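Local coordinates for protein deferrochelatase (Vibrio cholerae, PDB 5DE0) that binds heme b and probably acts as a dye-decolorizing peroxidase, using the heme iron to reduce peroxide while oxidising other substrates, at residues B[9-21]-B[228-240]. Numbering follows the deposited sequence.
Sequences TAILPEAGPFALY and GLKIVRHSLPYGS. With HEM (protoporphyrin IX containing Fe), chain F.
His234 reaches from the break in strand 232-239 into the loop ahead of strand 18-26 and donates a nearly straight hydrogen bond, NE2 to Ile11 O (2.5 Å). The carbonyl oxygen lies in the ring plane, whereas the donor is tilted 26° from the carbonyl plane. Pro13 O meets the same ring at its edge, 3.0 Å from CE1, and Ala15 CB sits beside ND1, so the one hydrogen bond fixes the ring at NE2, and Pro13 O and the Ala15 methyl line its edge. Ala10 O, which approaches obliquely, is hydrogen-bonded by His103.

A second bond runs the other way: Tyr21 OH donates to His234 O (2.7 Å), within the carbonyl plane. With CG anti to the carbonyl carbon, chi1 -42° swings the Tyr21 ring so that its OH reaches His234 O. Tyr21 crosses Leu236 at about a right angle, its hydroxyl close to Leu236 CB, while Leu236 CD2 packs 3.8 Å from Ala19 CB.

Next to His234, Arg233 belongs to the heme side. HEM C1A lies over one face of its guanidinium, offset toward the rim, NH1 and NH2 both donate to propionate oxygen O1D, and Asp147 forms a salt bridge with NH1. The contact thus joins the two ferredoxin-like halves of a DyP-type peroxidase, their strands 18-21 and 236-239 crossing at 71°, beside the heme pocket, which Ile231 and Arg233 help to line.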
# COMPACT_ATOMS: atom_id res chain seq x y z
N THR B 9 -13.45 18.82 3.13
CA THR B 9 -12.14 19.09 3.73
C THR B 9 -10.91 18.62 2.93
O THR B 9 -9.80 19.06 3.21
CB THR B 9 -12.05 18.46 5.12
OG1 THR B 9 -12.22 17.04 5.02
CG2 THR B 9 -13.11 19.03 6.04
N ALA B 10 -11.11 17.74 1.96
CA ALA B 10 -9.97 17.16 1.25
C ALA B 10 -9.45 18.05 0.12
O ALA B 10 -8.29 17.95 -0.27
CB ALA B 10 -10.35 15.79 0.70
N ILE B 11 -10.30 18.93 -0.39
CA ILE B 11 -10.01 19.66 -1.63
C ILE B 11 -8.99 20.79 -1.48
O ILE B 11 -7.94 20.77 -2.12
CB ILE B 11 -11.31 20.25 -2.22
CG1 ILE B 11 -12.36 19.15 -2.40
CG2 ILE B 11 -11.03 20.95 -3.54
CD1 ILE B 11 -13.67 19.65 -2.96
N LEU B 12 -9.30 21.76 -0.63
CA LEU B 12 -8.47 22.96 -0.49
C LEU B 12 -7.07 22.76 0.12
O LEU B 12 -6.10 23.31 -0.39
CB LEU B 12 -9.23 24.02 0.32
CG LEU B 12 -9.90 25.13 -0.48
CD1 LEU B 12 -10.73 24.54 -1.62
CD2 LEU B 12 -10.77 26.00 0.42
N PRO B 13 -6.95 21.98 1.22
CA PRO B 13 -5.61 21.85 1.80
C PRO B 13 -4.62 21.13 0.88
O PRO B 13 -5.04 20.43 -0.04
CB PRO B 13 -5.85 21.02 3.07
CG PRO B 13 -7.30 21.11 3.33
CD PRO B 13 -7.96 21.25 2.01
N GLU B 14 -3.33 21.32 1.14
CA GLU B 14 -2.30 20.59 0.42
C GLU B 14 -2.40 19.11 0.75
O GLU B 14 -2.74 18.74 1.87
CB GLU B 14 -0.91 21.12 0.79
CG GLU B 14 -0.64 22.56 0.35
CD GLU B 14 -0.30 22.66 -1.12
OE1 GLU B 14 0.03 21.62 -1.73
OE2 GLU B 14 -0.36 23.78 -1.66
N ALA B 15 -2.12 18.26 -0.24
CA ALA B 15 -2.21 16.82 -0.05
C ALA B 15 -1.29 16.33 1.05
O ALA B 15 -0.15 16.80 1.18
CB ALA B 15 -1.90 16.10 -1.36
N GLY B 16 -1.78 15.40 1.86
CA GLY B 16 -0.97 14.80 2.91
C GLY B 16 -0.02 13.76 2.33
O GLY B 16 -0.12 13.42 1.16
N PRO B 17 0.90 13.26 3.16
CA PRO B 17 1.89 12.24 2.78
C PRO B 17 1.27 10.95 2.24
O PRO B 17 1.93 10.20 1.52
CB PRO B 17 2.65 11.97 4.08
CG PRO B 17 2.46 13.20 4.89
CD PRO B 17 1.09 13.70 4.55
N PHE B 18 0.01 10.70 2.59
CA PHE B 18 -0.69 9.50 2.15
C PHE B 18 -2.11 9.85 1.73
O PHE B 18 -2.72 10.76 2.28
CB PHE B 18 -0.73 8.46 3.27
CG PHE B 18 0.61 8.14 3.84
CD1 PHE B 18 1.40 7.15 3.29
CD2 PHE B 18 1.09 8.84 4.95
CE1 PHE B 18 2.65 6.86 3.82
CE2 PHE B 18 2.33 8.55 5.48
CZ PHE B 18 3.11 7.56 4.92
N ALA B 19 -2.64 9.13 0.74
CA ALA B 19 -3.98 9.40 0.26
C ALA B 19 -4.72 8.13 -0.15
O ALA B 19 -4.12 7.13 -0.54
CB ALA B 19 -3.93 10.37 -0.91
N LEU B 20 -6.05 8.19 -0.06
CA LEU B 20 -6.90 7.10 -0.51
C LEU B 20 -7.82 7.56 -1.63
O LEU B 20 -8.52 8.57 -1.50
CB LEU B 20 -7.73 6.55 0.65
CG LEU B 20 -8.86 5.59 0.26
CD1 LEU B 20 -8.30 4.33 -0.38
CD2 LEU B 20 -9.72 5.25 1.47
N TYR B 21 -7.82 6.83 -2.73
CA TYR B 21 -8.71 7.12 -3.85
C TYR B 21 -9.53 5.89 -4.20
O TYR B 21 -9.01 4.94 -4.78
CB TYR B 21 -7.92 7.58 -5.07
CG TYR B 21 -6.79 8.55 -4.78
CD1 TYR B 21 -7.01 9.92 -4.72
CD2 TYR B 21 -5.49 8.08 -4.59
CE1 TYR B 21 -5.98 10.80 -4.47
CE2 TYR B 21 -4.45 8.96 -4.34
CZ TYR B 21 -4.70 10.31 -4.28
OH TYR B 21 -3.66 11.18 -4.03
N GLY B 228 -4.39 31.51 -18.16
CA GLY B 228 -4.12 30.09 -17.98
C GLY B 228 -5.25 29.25 -17.41
O GLY B 228 -5.89 29.65 -16.43
N LEU B 229 -5.51 28.10 -18.04
CA LEU B 229 -6.47 27.15 -17.49
C LEU B 229 -5.83 26.41 -16.34
O LEU B 229 -4.90 25.62 -16.54
CB LEU B 229 -6.94 26.16 -18.56
CG LEU B 229 -7.40 26.74 -19.90
CD1 LEU B 229 -7.79 25.62 -20.90
CD2 LEU B 229 -8.57 27.69 -19.70
N LYS B 230 -6.30 26.69 -15.13
CA LYS B 230 -5.68 26.13 -13.94
C LYS B 230 -6.56 25.11 -13.24
O LYS B 230 -7.79 25.22 -13.23
CB LYS B 230 -5.29 27.26 -12.98
CG LYS B 230 -4.07 28.02 -13.45
CD LYS B 230 -3.80 29.25 -12.60
CE LYS B 230 -2.44 29.84 -12.94
NZ LYS B 230 -2.27 30.02 -14.40
N ILE B 231 -5.92 24.09 -12.66
CA ILE B 231 -6.60 23.06 -11.89
C ILE B 231 -5.85 22.82 -10.59
O ILE B 231 -4.68 23.16 -10.46
CB ILE B 231 -6.70 21.73 -12.67
CG1 ILE B 231 -5.31 21.17 -12.95
CG2 ILE B 231 -7.48 21.92 -13.96
CD1 ILE B 231 -5.32 19.86 -13.70
N VAL B 232 -6.55 22.24 -9.61
CA VAL B 232 -5.93 21.87 -8.35
C VAL B 232 -5.74 20.36 -8.29
O VAL B 232 -6.71 19.61 -8.15
CB VAL B 232 -6.77 22.34 -7.14
CG1 VAL B 232 -6.15 21.86 -5.84
CG2 VAL B 232 -6.90 23.86 -7.14
N ARG B 233 -4.49 19.92 -8.40
CA ARG B 233 -4.19 18.50 -8.43
C ARG B 233 -3.93 17.93 -7.04
O ARG B 233 -3.28 18.56 -6.21
CB ARG B 233 -2.98 18.24 -9.33
CG ARG B 233 -3.22 18.52 -10.81
CD ARG B 233 -1.91 18.56 -11.58
NE ARG B 233 -1.14 19.76 -11.29
CZ ARG B 233 0.18 19.86 -11.41
NH1 ARG B 233 0.88 18.81 -11.80
NH2 ARG B 233 0.79 21.00 -11.12
N HIS B 234 -4.44 16.72 -6.80
CA HIS B 234 -4.21 16.02 -5.54
C HIS B 234 -3.57 14.66 -5.80
O HIS B 234 -3.67 13.75 -4.98
CB HIS B 234 -5.51 15.85 -4.76
CG HIS B 234 -5.82 16.99 -3.84
ND1 HIS B 234 -5.22 17.12 -2.60
CD2 HIS B 234 -6.65 18.05 -3.97
CE1 HIS B 234 -5.68 18.21 -2.01
NE2 HIS B 234 -6.55 18.79 -2.82
N SER B 235 -2.92 14.54 -6.95
CA SER B 235 -2.33 13.28 -7.38
C SER B 235 -1.24 12.81 -6.44
O SER B 235 -0.66 13.60 -5.69
CB SER B 235 -1.77 13.40 -8.80
OG SER B 235 -2.69 14.05 -9.66
N LEU B 236 -0.95 11.51 -6.49
CA LEU B 236 0.06 10.91 -5.64
C LEU B 236 0.50 9.58 -6.24
O LEU B 236 -0.33 8.83 -6.75
CB LEU B 236 -0.47 10.72 -4.22
CG LEU B 236 0.45 11.08 -3.06
CD1 LEU B 236 1.03 12.47 -3.24
CD2 LEU B 236 -0.32 11.00 -1.74
N PRO B 237 1.81 9.29 -6.19
CA PRO B 237 2.36 8.01 -6.66
C PRO B 237 1.75 6.83 -5.92
O PRO B 237 1.26 7.00 -4.81
CB PRO B 237 3.86 8.14 -6.35
CG PRO B 237 4.11 9.61 -6.31
CD PRO B 237 2.87 10.22 -5.75
N TYR B 238 1.79 5.64 -6.53
CA TYR B 238 1.16 4.46 -5.94
C TYR B 238 1.79 3.18 -6.46
O TYR B 238 2.56 3.19 -7.42
CB TYR B 238 -0.34 4.44 -6.26
CG TYR B 238 -0.61 3.95 -7.67
CD1 TYR B 238 -0.48 4.81 -8.75
CD2 TYR B 238 -0.99 2.64 -7.92
CE1 TYR B 238 -0.72 4.38 -10.04
CE2 TYR B 238 -1.23 2.20 -9.21
CZ TYR B 238 -1.10 3.07 -10.27
OH TYR B 238 -1.34 2.64 -11.55
N GLY B 239 1.45 2.06 -5.83
CA GLY B 239 1.72 0.75 -6.39
C GLY B 239 2.93 0.00 -5.87
O GLY B 239 3.59 0.43 -4.92
N SER B 240 3.20 -1.13 -6.50
CA SER B 240 4.32 -1.99 -6.11
C SER B 240 5.25 -2.24 -7.30
O SER B 240 4.89 -1.97 -8.44
CB SER B 240 3.80 -3.32 -5.56
OG SER B 240 3.06 -4.02 -6.54
CHA HEM F . 2.38 19.76 -14.51
CHB HEM F . -2.19 18.60 -15.63
CHC HEM F . -0.96 13.91 -15.99
CHD HEM F . 3.35 14.98 -14.04
C1A HEM F . 1.03 19.86 -14.78
C2A HEM F . 0.25 21.08 -14.81
C3A HEM F . -1.01 20.75 -15.11
C4A HEM F . -1.07 19.32 -15.30
CMA HEM F . -2.21 21.72 -15.25
CAA HEM F . 0.79 22.50 -14.53
CBA HEM F . 0.95 23.23 -15.86
CGA HEM F . 1.63 24.56 -15.64
O1A HEM F . 2.87 24.57 -15.48
O2A HEM F . 0.91 25.59 -15.62
C1B HEM F . -2.24 17.25 -15.90
C2B HEM F . -3.35 16.55 -16.51
C3B HEM F . -3.03 15.26 -16.62
C4B HEM F . -1.68 15.08 -16.08
CMB HEM F . -4.69 17.19 -16.95
CAB HEM F . -3.98 14.21 -17.22
CBB HEM F . -3.68 12.92 -17.27
C1C HEM F . 0.31 13.77 -15.46
C2C HEM F . 1.04 12.53 -15.29
C3C HEM F . 2.24 12.84 -14.74
C4C HEM F . 2.29 14.28 -14.57
CMC HEM F . 0.49 11.14 -15.67
CAC HEM F . 3.42 11.92 -14.34
CBC HEM F . 3.49 10.61 -14.58
C1D HEM F . 3.55 16.35 -14.09
C2D HEM F . 4.81 17.01 -13.91
C3D HEM F . 4.51 18.51 -14.06
C4D HEM F . 3.09 18.59 -14.31
CMD HEM F . 6.19 16.37 -13.63
CAD HEM F . 5.52 19.68 -13.96
CBD HEM F . 5.68 20.13 -12.51
CGD HEM F . 4.38 20.70 -12.00
O1D HEM F . 3.63 19.96 -11.31
O2D HEM F . 4.09 21.89 -12.28
NA HEM F . 0.19 18.81 -15.09
NB HEM F . -1.24 16.32 -15.66
NC HEM F . 1.10 14.81 -15.02
ND HEM F . 2.56 17.31 -14.32
FE HEM F . 0.70 16.82 -15.10